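Side-chain contacts in metallophosphoesterase TT1561-like domain-containing protein (Aquifex aeolicus, PDB 2YVT), which is of unknown function but belongs to the calcineurin-like metallophosphoesterase superfamily, whose members typically hydrolyse phosphoester bonds with the help of bound metal ions: residues Pro22-Val27 and Gly86-Lys91; Thr77-Phe82 and Ala110-Thr115; Thr92-Gly97 and Lys104-Ala109; Thr182-Glu187 and Thr231-Pro236; Val215-His220 and Ala245-Thr250. All coordinates share one frame; numbering follows the deposited sequence.

Contact 1: residues Pro22-Val27 and Gly86-Lys91; sequences PKLKGV and GELGVK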
# COMPACT_ATOMS: atom_id res chain seq x y z
N PRO A 22 -0.75 -18.29 -6.89
CA PRO A 22 -0.02 -19.56 -6.68
C PRO A 22 1.50 -19.42 -6.56
O PRO A 22 2.13 -20.12 -5.75
CB PRO A 22 -0.40 -20.38 -7.92
CG PRO A 22 -1.75 -19.86 -8.29
CD PRO A 22 -1.66 -18.37 -8.05
N LYS A 23 2.09 -18.50 -7.32
CA LYS A 23 3.54 -18.28 -7.20
C LYS A 23 3.87 -17.58 -5.88
O LYS A 23 4.88 -17.90 -5.24
CB LYS A 23 4.09 -17.52 -8.41
CG LYS A 23 4.26 -18.44 -9.62
CD LYS A 23 4.74 -17.71 -10.84
CE LYS A 23 4.74 -18.64 -12.07
NZ LYS A 23 5.82 -19.67 -12.02
N LEU A 24 3.02 -16.65 -5.46
CA LEU A 24 3.22 -16.00 -4.16
C LEU A 24 3.14 -17.02 -3.02
O LEU A 24 3.95 -17.01 -2.09
CB LEU A 24 2.23 -14.85 -3.98
CG LEU A 24 2.44 -13.98 -2.73
CD1 LEU A 24 3.79 -13.26 -2.74
CD2 LEU A 24 1.30 -13.00 -2.54
N LYS A 25 2.17 -17.92 -3.11
CA LYS A 25 2.03 -19.03 -2.17
C LYS A 25 3.32 -19.86 -2.08
O LYS A 25 3.75 -20.24 -0.99
CB LYS A 25 0.85 -19.92 -2.58
CG LYS A 25 0.51 -21.02 -1.57
CD LYS A 25 -0.80 -21.70 -1.92
CE LYS A 25 -1.33 -22.50 -0.72
NZ LYS A 25 -1.82 -21.61 0.39
N GLY A 26 3.93 -20.13 -3.24
CA GLY A 26 5.18 -20.88 -3.30
C GLY A 26 6.31 -20.19 -2.55
O GLY A 26 7.06 -20.83 -1.80
N VAL A 27 6.42 -18.87 -2.73
CA VAL A 27 7.45 -18.08 -2.06
C VAL A 27 7.21 -18.11 -0.55
O VAL A 27 8.15 -18.26 0.23
CB VAL A 27 7.50 -16.62 -2.58
CG1 VAL A 27 8.45 -15.76 -1.75
CG2 VAL A 27 7.90 -16.60 -4.04
N GLY A 86 -6.32 -13.97 2.29
CA GLY A 86 -6.56 -14.59 3.60
C GLY A 86 -6.15 -16.05 3.64
O GLY A 86 -5.51 -16.50 4.59
N GLU A 87 -6.50 -16.79 2.58
CA GLU A 87 -6.18 -18.22 2.48
C GLU A 87 -4.69 -18.53 2.41
O GLU A 87 -4.29 -19.69 2.57
CB GLU A 87 -6.93 -18.84 1.29
CG GLU A 87 -8.42 -18.94 1.55
CD GLU A 87 -9.17 -19.71 0.48
OE1 GLU A 87 -8.54 -20.17 -0.50
OE2 GLU A 87 -10.40 -19.88 0.63
N LEU A 88 -3.85 -17.52 2.16
CA LEU A 88 -2.40 -17.72 2.22
C LEU A 88 -1.94 -17.98 3.65
O LEU A 88 -0.86 -18.54 3.88
CB LEU A 88 -1.65 -16.53 1.61
CG LEU A 88 -1.92 -16.29 0.13
CD1 LEU A 88 -1.23 -14.99 -0.30
CD2 LEU A 88 -1.41 -17.47 -0.69
N GLY A 89 -2.75 -17.53 4.61
CA GLY A 89 -2.60 -17.91 6.03
C GLY A 89 -1.55 -17.19 6.84
O GLY A 89 -1.27 -17.58 7.98
N VAL A 90 -0.95 -16.14 6.28
CA VAL A 90 0.09 -15.35 6.95
C VAL A 90 -0.53 -14.12 7.62
O VAL A 90 -1.54 -13.59 7.14
CB VAL A 90 1.15 -14.86 5.90
CG1 VAL A 90 2.40 -14.31 6.58
CG2 VAL A 90 1.50 -15.98 4.92
N LYS A 91 0.05 -13.66 8.74
CA LYS A 91 -0.31 -12.34 9.26
C LYS A 91 -0.06 -11.32 8.15
O LYS A 91 1.04 -11.26 7.60
CB LYS A 91 0.52 -11.98 10.50
CG LYS A 91 0.23 -10.58 11.05
CD LYS A 91 -1.15 -10.50 11.69
CE LYS A 91 -1.58 -9.05 11.93
NZ LYS A 91 -2.35 -8.51 10.76
O HOH W 1 0.06 -20.13 1.89
O HOH W 2 -4.19 -20.59 -0.78

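Contact 2: residues Thr77-Phe82 and Ala110-Thr115; sequences TLDKFF and AYEAET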
# COMPACT_ATOMS: atom_id res chain seq x y z
N THR A 77 -14.76 -8.09 -6.47
CA THR A 77 -13.32 -8.22 -6.66
C THR A 77 -12.58 -8.04 -5.34
O THR A 77 -11.66 -8.79 -5.04
CB THR A 77 -12.82 -7.23 -7.73
OG1 THR A 77 -13.59 -7.41 -8.92
CG2 THR A 77 -11.34 -7.47 -8.05
N LEU A 78 -13.02 -7.08 -4.53
CA LEU A 78 -12.41 -6.91 -3.20
C LEU A 78 -12.65 -8.12 -2.30
O LEU A 78 -11.74 -8.57 -1.59
CB LEU A 78 -12.92 -5.64 -2.52
CG LEU A 78 -12.39 -4.32 -3.08
CD1 LEU A 78 -13.12 -3.15 -2.43
CD2 LEU A 78 -10.88 -4.20 -2.91
N ASP A 79 -13.87 -8.66 -2.34
CA ASP A 79 -14.18 -9.84 -1.55
C ASP A 79 -13.28 -11.00 -1.96
O ASP A 79 -12.76 -11.73 -1.11
CB ASP A 79 -15.65 -10.22 -1.70
CG ASP A 79 -16.58 -9.26 -0.99
OD1 ASP A 79 -16.11 -8.39 -0.22
OD2 ASP A 79 -17.81 -9.37 -1.23
N LYS A 80 -13.07 -11.15 -3.27
CA LYS A 80 -12.20 -12.21 -3.79
C LYS A 80 -10.76 -11.99 -3.35
O LYS A 80 -10.06 -12.95 -2.99
CB LYS A 80 -12.29 -12.27 -5.31
CG LYS A 80 -11.54 -13.43 -5.93
CD LYS A 80 -11.77 -13.41 -7.43
CE LYS A 80 -10.94 -14.44 -8.16
NZ LYS A 80 -11.20 -14.29 -9.63
N PHE A 81 -10.31 -10.74 -3.36
CA PHE A 81 -8.98 -10.41 -2.88
C PHE A 81 -8.80 -10.81 -1.41
O PHE A 81 -7.83 -11.46 -1.06
CB PHE A 81 -8.68 -8.92 -3.06
CG PHE A 81 -7.46 -8.44 -2.31
CD1 PHE A 81 -6.19 -8.64 -2.83
CD2 PHE A 81 -7.59 -7.80 -1.08
CE1 PHE A 81 -5.06 -8.20 -2.15
CE2 PHE A 81 -6.46 -7.36 -0.39
CZ PHE A 81 -5.20 -7.57 -0.92
N PHE A 82 -9.74 -10.41 -0.55
CA PHE A 82 -9.56 -10.74 0.86
C PHE A 82 -9.59 -12.24 1.11
O PHE A 82 -8.80 -12.75 1.90
CB PHE A 82 -10.55 -10.00 1.75
CG PHE A 82 -10.23 -8.54 1.90
CD1 PHE A 82 -9.14 -8.14 2.67
CD2 PHE A 82 -11.00 -7.58 1.27
CE1 PHE A 82 -8.82 -6.79 2.81
CE2 PHE A 82 -10.70 -6.22 1.40
CZ PHE A 82 -9.60 -5.82 2.17
N ALA A 110 -13.08 -4.85 4.01
CA ALA A 110 -12.13 -5.18 5.07
C ALA A 110 -12.85 -5.67 6.32
O ALA A 110 -12.49 -6.70 6.89
CB ALA A 110 -11.28 -3.97 5.40
N TYR A 111 -13.90 -4.95 6.71
CA TYR A 111 -14.71 -5.33 7.86
C TYR A 111 -15.27 -6.75 7.70
O TYR A 111 -15.18 -7.58 8.61
CB TYR A 111 -15.84 -4.33 8.07
CG TYR A 111 -16.83 -4.75 9.12
CD1 TYR A 111 -16.55 -4.54 10.46
CD2 TYR A 111 -18.04 -5.33 8.76
CE1 TYR A 111 -17.45 -4.92 11.44
CE2 TYR A 111 -18.96 -5.70 9.74
CZ TYR A 111 -18.65 -5.49 11.07
OH TYR A 111 -19.55 -5.87 12.06
N GLU A 112 -15.84 -7.02 6.53
CA GLU A 112 -16.49 -8.31 6.25
C GLU A 112 -15.52 -9.48 6.29
O GLU A 112 -15.91 -10.62 6.57
CB GLU A 112 -17.19 -8.26 4.91
CG GLU A 112 -18.42 -7.38 4.91
CD GLU A 112 -19.17 -7.44 3.60
OE1 GLU A 112 -18.92 -8.36 2.80
OE2 GLU A 112 -20.03 -6.56 3.37
N ALA A 113 -14.25 -9.18 6.02
CA ALA A 113 -13.21 -10.20 5.96
C ALA A 113 -12.71 -10.63 7.35
O ALA A 113 -11.96 -11.60 7.46
CB ALA A 113 -12.06 -9.70 5.12
N GLU A 114 -13.12 -9.91 8.39
CA GLU A 114 -12.55 -10.08 9.73
C GLU A 114 -12.78 -11.45 10.39
O GLU A 114 -11.88 -11.96 11.06
CB GLU A 114 -12.99 -8.97 10.67
CG GLU A 114 -12.35 -7.62 10.37
CD GLU A 114 -12.71 -6.57 11.40
OE1 GLU A 114 -13.87 -6.56 11.87
OE2 GLU A 114 -11.83 -5.74 11.73
N THR A 115 -13.97 -12.03 10.23
CA THR A 115 -14.25 -13.29 10.92
C THR A 115 -13.55 -14.48 10.26
O THR A 115 -12.95 -15.31 10.94
CB THR A 115 -15.77 -13.55 11.10
OG1 THR A 115 -16.32 -12.49 11.88
CG2 THR A 115 -16.02 -14.88 11.82
O HOH W 3 -17.70 -6.34 0.78

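Contact 3: residues Thr92-Gly97 and Lys104-Ala109; sequences TFVVPG and KIFLRA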
# COMPACT_ATOMS: atom_id res chain seq x y z
N THR A 92 -1.07 -10.53 7.82
CA THR A 92 -1.03 -9.71 6.62
C THR A 92 -1.49 -8.29 6.91
O THR A 92 -2.52 -8.10 7.59
CB THR A 92 -1.94 -10.31 5.51
OG1 THR A 92 -1.52 -11.66 5.24
CG2 THR A 92 -1.87 -9.50 4.22
N PHE A 93 -0.74 -7.32 6.41
CA PHE A 93 -1.17 -5.92 6.43
C PHE A 93 -1.43 -5.48 5.00
O PHE A 93 -0.63 -5.75 4.11
CB PHE A 93 -0.10 -5.02 7.05
CG PHE A 93 0.14 -5.30 8.50
CD1 PHE A 93 -0.85 -5.06 9.44
CD2 PHE A 93 1.37 -5.80 8.93
CE1 PHE A 93 -0.63 -5.31 10.80
CE2 PHE A 93 1.60 -6.06 10.28
CZ PHE A 93 0.60 -5.81 11.21
N VAL A 94 -2.56 -4.82 4.80
CA VAL A 94 -2.99 -4.35 3.49
C VAL A 94 -3.17 -2.83 3.56
O VAL A 94 -3.81 -2.33 4.47
CB VAL A 94 -4.33 -5.00 3.07
CG1 VAL A 94 -4.82 -4.45 1.74
CG2 VAL A 94 -4.19 -6.53 3.01
N VAL A 95 -2.62 -2.12 2.57
CA VAL A 95 -2.73 -0.66 2.50
C VAL A 95 -3.27 -0.29 1.11
O VAL A 95 -2.70 -0.70 0.11
CB VAL A 95 -1.36 0.02 2.76
CG1 VAL A 95 -1.46 1.53 2.58
CG2 VAL A 95 -0.86 -0.34 4.16
N PRO A 96 -4.41 0.43 1.06
CA PRO A 96 -5.06 0.65 -0.24
C PRO A 96 -4.31 1.61 -1.15
O PRO A 96 -3.61 2.53 -0.67
CB PRO A 96 -6.43 1.23 0.16
CG PRO A 96 -6.16 1.95 1.44
CD PRO A 96 -5.15 1.08 2.16
N GLY A 97 -4.47 1.41 -2.45
CA GLY A 97 -3.90 2.31 -3.44
C GLY A 97 -4.88 3.37 -3.93
O GLY A 97 -6.03 3.47 -3.46
N LYS A 104 -15.14 3.95 1.47
CA LYS A 104 -16.20 3.36 2.30
C LYS A 104 -16.49 1.92 1.90
O LYS A 104 -16.75 1.07 2.76
CB LYS A 104 -17.47 4.23 2.29
CG LYS A 104 -17.26 5.61 2.97
CD LYS A 104 -18.54 6.43 3.08
CE LYS A 104 -18.31 7.77 3.80
NZ LYS A 104 -17.41 8.71 3.06
N ILE A 105 -16.43 1.63 0.60
CA ILE A 105 -16.64 0.27 0.09
C ILE A 105 -15.43 -0.62 0.40
O ILE A 105 -15.58 -1.78 0.80
CB ILE A 105 -16.98 0.29 -1.42
CG1 ILE A 105 -18.35 0.97 -1.60
CG2 ILE A 105 -16.96 -1.13 -2.01
CD1 ILE A 105 -18.81 1.10 -3.04
N PHE A 106 -14.23 -0.08 0.23
CA PHE A 106 -13.03 -0.81 0.56
C PHE A 106 -13.02 -1.22 2.04
O PHE A 106 -12.72 -2.37 2.38
CB PHE A 106 -11.79 0.03 0.25
CG PHE A 106 -10.51 -0.68 0.56
CD1 PHE A 106 -10.01 -1.64 -0.30
CD2 PHE A 106 -9.84 -0.40 1.74
CE1 PHE A 106 -8.82 -2.31 0.01
CE2 PHE A 106 -8.67 -1.07 2.05
CZ PHE A 106 -8.16 -2.02 1.19
N LEU A 107 -13.36 -0.29 2.92
CA LEU A 107 -13.36 -0.58 4.36
C LEU A 107 -14.49 -1.53 4.76
O LEU A 107 -14.32 -2.34 5.67
CB LEU A 107 -13.39 0.70 5.19
CG LEU A 107 -12.12 1.55 5.03
CD1 LEU A 107 -12.23 2.82 5.87
CD2 LEU A 107 -10.85 0.79 5.37
N ARG A 108 -15.62 -1.46 4.07
CA ARG A 108 -16.68 -2.43 4.31
C ARG A 108 -16.20 -3.85 3.96
O ARG A 108 -16.47 -4.79 4.70
CB ARG A 108 -17.95 -2.06 3.55
CG ARG A 108 -19.05 -3.11 3.65
CD ARG A 108 -19.63 -3.23 5.06
NE ARG A 108 -20.46 -4.42 5.16
CZ ARG A 108 -21.19 -4.74 6.22
NH1 ARG A 108 -21.23 -3.95 7.28
NH2 ARG A 108 -21.91 -5.87 6.22
N ALA A 109 -15.49 -3.98 2.84
CA ALA A 109 -14.92 -5.27 2.46
C ALA A 109 -13.92 -5.76 3.51
O ALA A 109 -13.93 -6.94 3.87
CB ALA A 109 -14.27 -5.20 1.07

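Contact 4: residues Thr182-Glu187 and Thr231-Pro236; sequences TPPIGE and TIVVNP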
# COMPACT_ATOMS: atom_id res chain seq x y z
N THR A 182 2.10 5.74 -1.78
CA THR A 182 2.94 6.72 -2.46
C THR A 182 4.37 6.69 -1.94
O THR A 182 4.59 6.78 -0.72
CB THR A 182 2.36 8.13 -2.28
OG1 THR A 182 1.01 8.14 -2.75
CG2 THR A 182 3.16 9.15 -3.07
N PRO A 183 5.35 6.54 -2.85
CA PRO A 183 6.75 6.58 -2.43
C PRO A 183 7.29 8.01 -2.31
O PRO A 183 6.72 8.94 -2.90
CB PRO A 183 7.48 5.85 -3.56
CG PRO A 183 6.67 6.18 -4.79
CD PRO A 183 5.22 6.31 -4.31
N PRO A 184 8.39 8.18 -1.56
CA PRO A 184 9.07 9.47 -1.56
C PRO A 184 9.88 9.65 -2.83
O PRO A 184 10.13 8.68 -3.55
CB PRO A 184 10.03 9.33 -0.38
CG PRO A 184 10.38 7.87 -0.37
CD PRO A 184 9.08 7.18 -0.73
N ILE A 185 10.29 10.88 -3.09
CA ILE A 185 11.28 11.17 -4.13
C ILE A 185 12.61 10.49 -3.76
O ILE A 185 13.15 10.71 -2.68
CB ILE A 185 11.52 12.69 -4.29
CG1 ILE A 185 10.19 13.46 -4.46
CG2 ILE A 185 12.50 12.97 -5.44
CD1 ILE A 185 9.37 13.08 -5.68
N GLY A 186 13.11 9.65 -4.67
CA GLY A 186 14.36 8.94 -4.44
C GLY A 186 15.01 8.56 -5.75
O GLY A 186 14.42 8.70 -6.82
N GLU A 187 16.24 8.07 -5.67
CA GLU A 187 16.97 7.67 -6.87
C GLU A 187 16.28 6.51 -7.59
O GLU A 187 16.24 6.46 -8.83
CB GLU A 187 18.41 7.30 -6.51
CG GLU A 187 19.29 7.01 -7.72
CD GLU A 187 20.75 6.78 -7.35
OE1 GLU A 187 21.11 6.90 -6.16
OE2 GLU A 187 21.54 6.50 -8.28
N THR A 231 15.72 6.72 7.11
CA THR A 231 14.78 5.63 6.89
C THR A 231 15.17 4.77 5.70
O THR A 231 15.46 5.29 4.63
CB THR A 231 13.38 6.22 6.63
OG1 THR A 231 12.98 7.02 7.74
CG2 THR A 231 12.33 5.12 6.37
N ILE A 232 15.15 3.44 5.88
CA ILE A 232 15.30 2.52 4.76
C ILE A 232 13.96 2.43 4.05
O ILE A 232 12.96 1.99 4.64
CB ILE A 232 15.71 1.09 5.19
CG1 ILE A 232 17.04 1.11 5.95
CG2 ILE A 232 15.76 0.14 3.98
CD1 ILE A 232 17.35 -0.19 6.62
N VAL A 233 13.93 2.88 2.79
CA VAL A 233 12.72 2.86 2.00
C VAL A 233 12.81 1.72 0.98
O VAL A 233 13.81 1.61 0.25
CB VAL A 233 12.47 4.21 1.29
CG1 VAL A 233 11.17 4.18 0.50
CG2 VAL A 233 12.45 5.35 2.33
N VAL A 234 11.78 0.88 0.95
CA VAL A 234 11.75 -0.28 0.08
C VAL A 234 10.52 -0.22 -0.82
O VAL A 234 9.39 -0.21 -0.32
CB VAL A 234 11.72 -1.60 0.89
CG1 VAL A 234 11.72 -2.81 -0.04
CG2 VAL A 234 12.91 -1.68 1.85
N ASN A 235 10.76 -0.19 -2.12
CA ASN A 235 9.68 -0.34 -3.10
C ASN A 235 9.87 -1.69 -3.78
O ASN A 235 10.86 -1.89 -4.50
CB ASN A 235 9.67 0.80 -4.12
CG ASN A 235 8.36 0.89 -4.86
OD1 ASN A 235 7.72 -0.13 -5.11
ND2 ASN A 235 7.95 2.11 -5.20
N PRO A 236 8.96 -2.64 -3.52
CA PRO A 236 9.16 -4.01 -4.02
C PRO A 236 9.24 -4.16 -5.54
O PRO A 236 9.72 -5.18 -6.02
CB PRO A 236 7.93 -4.77 -3.50
CG PRO A 236 7.38 -3.92 -2.40
CD PRO A 236 7.72 -2.50 -2.73

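Contact 5: residues Val215-His220 and Ala245-Thr250; sequences VAIVGH and AFLDLT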
# COMPACT_ATOMS: atom_id res chain seq x y z
N VAL A 215 11.79 1.87 8.82
CA VAL A 215 11.59 1.30 7.49
C VAL A 215 10.30 1.89 6.92
O VAL A 215 9.32 2.11 7.64
CB VAL A 215 11.47 -0.25 7.54
CG1 VAL A 215 11.18 -0.84 6.16
CG2 VAL A 215 12.73 -0.87 8.15
N ALA A 216 10.32 2.16 5.62
CA ALA A 216 9.11 2.52 4.90
C ALA A 216 8.96 1.59 3.70
O ALA A 216 9.89 1.42 2.92
CB ALA A 216 9.15 3.98 4.45
N ILE A 217 7.79 0.97 3.59
CA ILE A 217 7.47 0.10 2.45
C ILE A 217 6.49 0.87 1.57
O ILE A 217 5.49 1.38 2.07
CB ILE A 217 6.87 -1.24 2.91
CG1 ILE A 217 7.87 -2.00 3.79
CG2 ILE A 217 6.43 -2.08 1.70
CD1 ILE A 217 7.28 -3.18 4.56
N VAL A 218 6.79 1.00 0.28
CA VAL A 218 6.06 1.93 -0.58
C VAL A 218 5.66 1.29 -1.91
O VAL A 218 6.22 0.27 -2.31
CB VAL A 218 6.85 3.26 -0.80
CG1 VAL A 218 7.04 4.02 0.55
CG2 VAL A 218 8.19 2.98 -1.47
N GLY A 219 4.70 1.91 -2.61
CA GLY A 219 4.13 1.33 -3.82
C GLY A 219 4.13 2.24 -5.05
O GLY A 219 5.16 2.81 -5.41
N HIS A 220 2.96 2.38 -5.68
CA HIS A 220 2.81 3.21 -6.88
C HIS A 220 3.91 2.84 -7.89
O HIS A 220 4.13 1.65 -8.15
CB HIS A 220 2.76 4.70 -6.51
CG HIS A 220 2.26 5.61 -7.59
ND1 HIS A 220 1.48 5.18 -8.65
CD2 HIS A 220 2.42 6.94 -7.77
CE1 HIS A 220 1.18 6.21 -9.42
NE2 HIS A 220 1.73 7.29 -8.90
N ALA A 245 9.50 -7.97 -2.51
CA ALA A 245 10.64 -7.71 -1.64
C ALA A 245 10.59 -8.63 -0.43
O ALA A 245 9.51 -9.00 0.02
CB ALA A 245 10.65 -6.26 -1.18
N PHE A 246 11.77 -8.98 0.08
CA PHE A 246 11.85 -9.80 1.28
C PHE A 246 12.79 -9.11 2.26
O PHE A 246 13.96 -8.86 1.94
CB PHE A 246 12.31 -11.22 0.94
CG PHE A 246 11.91 -12.24 1.97
CD1 PHE A 246 10.66 -12.85 1.93
CD2 PHE A 246 12.78 -12.58 3.00
CE1 PHE A 246 10.29 -13.78 2.89
CE2 PHE A 246 12.42 -13.52 3.97
CZ PHE A 246 11.17 -14.12 3.91
N LEU A 247 12.27 -8.79 3.45
CA LEU A 247 12.99 -8.01 4.44
C LEU A 247 13.20 -8.84 5.69
O LEU A 247 12.30 -9.55 6.13
CB LEU A 247 12.21 -6.73 4.80
CG LEU A 247 11.75 -5.68 3.77
CD1 LEU A 247 10.59 -6.15 2.90
CD2 LEU A 247 11.36 -4.41 4.49
N ASP A 248 14.40 -8.77 6.26
CA ASP A 248 14.63 -9.27 7.59
C ASP A 248 14.91 -8.07 8.49
O ASP A 248 15.96 -7.44 8.40
CB ASP A 248 15.82 -10.25 7.61
CG ASP A 248 16.01 -10.91 8.96
OD1 ASP A 248 15.66 -10.29 9.98
OD2 ASP A 248 16.51 -12.07 9.00
N LEU A 249 13.94 -7.74 9.34
CA LEU A 249 14.03 -6.54 10.18
C LEU A 249 15.01 -6.71 11.33
O LEU A 249 15.46 -5.71 11.91
CB LEU A 249 12.65 -6.16 10.74
CG LEU A 249 11.55 -5.91 9.70
CD1 LEU A 249 10.29 -5.42 10.41
CD2 LEU A 249 11.99 -4.93 8.64
N THR A 250 15.35 -7.95 11.66
CA THR A 250 16.28 -8.20 12.76
C THR A 250 17.70 -7.87 12.35
O THR A 250 18.42 -7.18 13.09
CB THR A 250 16.17 -9.65 13.26
OG1 THR A 250 14.83 -9.89 13.70
CG2 THR A 250 17.13 -9.90 14.43

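Contact 1: residues Pro22-Val27 and Gly86-Lys91
Apolar packing carries the inner half of this contact, where the two methyls of Leu-88 are shared between neighbouring residues of helix 21-31. CD1 of Leu-88 meets CD2 of Leu-24 at 3.9 Å, the two side chains crossing at about a right angle. The other methyl, CD2 of Leu-88, lies against the root of the lysine chain, 3.8 Å from Lys-25 CB, with CG of Lys-25 only slightly farther off. Leu-24 holds CG anti to the backbone N (chi1 -173°), which brings its CD2 methyl to Leu-88; Lys-25, with the same first torsion, touches the leucine with CB and carries NZ on toward the carbonyls of the turn.

The polar half runs through water. Lys-25 stays extended through its first three torsions and bends at the last, and its ammonium gives hydrogen bonds to two waters. Water 1 lies 2.8 Å from Lys-25 NZ and donates a hydrogen bond to Leu-88 O at 2.7 Å; water 2 takes a second bond from NZ and gives a weak, long one to Glu-87 O. The ammonium thus serves two successive carbonyls without bonding directly to either, and the Glu-87 carboxylate is too distant for an ion pair.

Backbone bonding shapes the turn itself: Gly-89 N reaches Gly-86 O at 2.9 Å in a type I beta turn, and Gly-89 leaves helical geometry with positive phi. Leu-24 also packs on Leu-9 and Ile-11 of strand 7-12, and Leu-88 on Leu-36. The arrangement is that of a layered alpha/beta fold, with a helix over the sheet meeting the turn that leads from helix 65-86 into strand 91-95.

Contact 2: residues Thr77-Phe82 and Ala110-Thr115
The Phe-82 ring and the two alanines Ala-110 and Ala-113 form the first shell. Ala-110 CA stands over one face of the ring, 4.2 Å from its centroid and 25° off the normal, a CH-pi contact displaced toward the rim at CZ. Ala-110 CB touches the same ring corner, 4.1 Å from Phe-82 CZ. At the other end of the side chain Ala-113 CB comes to 3.7 Å from Phe-82 CB and approaches the ring obliquely. With CG of Phe-82 anti to its carbonyl carbon (chi1 -74°), the ring reaches toward Ala-110 while CB remains beside Ala-113.

The next shell fixes the ring. Phe-81 CD2 sits over the centre of the opposite face, 3.9 Å above the plane, so the ring is held between its own helical neighbour and helix 103-112. Ala-109, Ile-120 and Val-122 add further packing. Replacing Phe-82 with an alanine would probably leave Ala-110 and Ala-113 facing a gap between the helices and remove the surface on which Phe-81 rests.

Outermost, two acids approach across the rim: Asp-79 OD1 and Glu-112 OE1 are 4.1 Å apart, their carboxylate planes turned by 41°. Water 3 lies between them, giving a 2.8 Å hydrogen bond to Asp-79 OD1 and a weak one to Glu-112 OE1. Arg-108 forms a salt bridge with the other oxygen, Glu-112 OE2. The helix pair therefore coheres through its apolar side, while at the rim the shared water and the arginine probably soften the repulsion between the two carboxylates.

Contact 3: residues Thr92-Gly97 and Lys104-Ala109
Phe-106 reaches from helix 103-112 to the end of strand 91-95, where Pro-96 provides the tight part of the contact. Pro-96 CB lies over one face of the ring, 4.0 Å from its centroid and 21° off the normal, a CH-pi contact shifted toward the rim at CE2 and CZ. The closest approach is 3.7 Å, between Pro-96 CB and Phe-106 CE2, and the two side chains cross at about a right angle. CG of Phe-106 stands anti to the backbone N (chi1 -180°), which carries the ring out from the helix to the proline.

The looser part is at the ring edge: Val-94 CG1 meets Phe-106 CZ at 4.2 Å, near the ring plane. No solvent side opens among these three touching residues, all of them buried. A serine in place of Phe-106 would probably leave Pro-96 CB and the Val-94 methyl without their shared apolar partner, opening a gap between helix and strand.

Ile-42 and Val-122 also pack against Phe-106, while Leu-154 covers part of Pro-96. The contact thus lies within the beta-alpha-beta unit of strand 91-95, helix 103-112 and strand 120-122, with helix 65-86 packed alongside the helix.

Contact 4: residues Thr182-Glu187 and Thr231-Pro236
Pro-184 and Val-233 point their ends at each other, tip to tip, where the 182-187 loop meets strand 231-235. A single methyl does the touching on the strand side: Val-233 CG1 lies 3.9 Å from Pro-184 CD and equally near Pro-184 CG, so it meets one side of the pyrrolidine ring at the bond joining these two carbons. That methyl is the one standing anti to the backbone N (chi1 -178°), and this rotamer extends it from the strand toward the loop. Val-204 and Asn-205 of helix 202-211 reach Pro-184 as well, and Val-228 touches both members of the pair.

The second approach is of a different kind. Asn-235 sends its amide toward Pro-183, where Asn-235 ND2 comes within 4.1 Å of Pro-183 CB, an apolar carbon beside a polar nitrogen and no hydrogen bond.

Strand 231-235 runs parallel to strand 215-218 in one of the two mixed sheets of this calcineurin-like fold, while the proline-rich loop follows strand 175-180 and leads toward helix 202-211. Val-218, from the intervening strand 215-218, packs against Pro-183, Val-233 and Asn-235.

The polar end of Asn-235 is satisfied elsewhere. Its OD1 accepts from Lys-12 NZ, and its ND2 gives hydrogen bonds to the carbonyls of Val-189 and Gly-219, bonds that should limit rotation of the buried amide and hold its nitrogen beside the proline.

Contact 5: residues Val215-His220 and Ala245-Thr250
Two beta-sheets face each other here, strand 215-218 of one sheet meeting strand 243-248 of the other through buried aliphatic side chains. Val-215 presents both of its methyls. Val-215 CG1 and Leu-247 CD2 come tip to tip at 3.9 Å, while Val-215 CG2 meets Leu-249 CD2 at 4.2 Å, where the two chains pass at a slant. CG1 of Val-215 is anti to the backbone N and CG2 anti to the carbonyl carbon (chi1 177°), which is how the one residue serves two leucines. Leu-247 CD2 is shared in its turn: Ile-217 CD1 lies 4.3 Å from it, coming from a different direction than the valine methyl.

Such face-to-face packing of two mixed sheets is the central sandwich of calcineurin-like metallophosphoesterases. No hydrogen bond joins the two segments; each strand pairs within its own sheet, Ile-217 with Thr-178 and Phe-180 through the backbone. Ala-10 packs on Ile-217 and Val-8 on Leu-247, both from strand 7-12, and Ile-254 meets Leu-247 from strand 253-258.

Where strand 243-248 ends, Asp-248 OD1 accepts from Thr-250 N at 2.9 Å in an Asx turn, the donor meeting the oxygen nearly in line with its C-O bond although the angle at the hydrogen is a bent 137°. Leu-249 lies within this turn, and its carbonyl oxygen accepts a hydrogen bond from Arg-175 NH2.

How the contacts relate
From the N terminus, contact 1 opens on helix 21-31 and closes at the turn before strand 91-95. Contact 2 opens on helix 65-86 before that closure and closes at the C-terminal part of helix 103-112, so the two cross. Contact 3 falls wholly between the segments of contact 2 and touches it through Leu-78 and Phe-106. Contacts 4 and 5 come later and also cross; strands 231-235 and 215-218 are sheet neighbours, joined through the backbone of Ala-216. Contact 1 joins a helix to a turn, contact 2 two helices, and contact 3 one of these to strand 91-95; contact 4 packs the loop after strand 175-180 on the second sheet, and contact 5 joins both sheets.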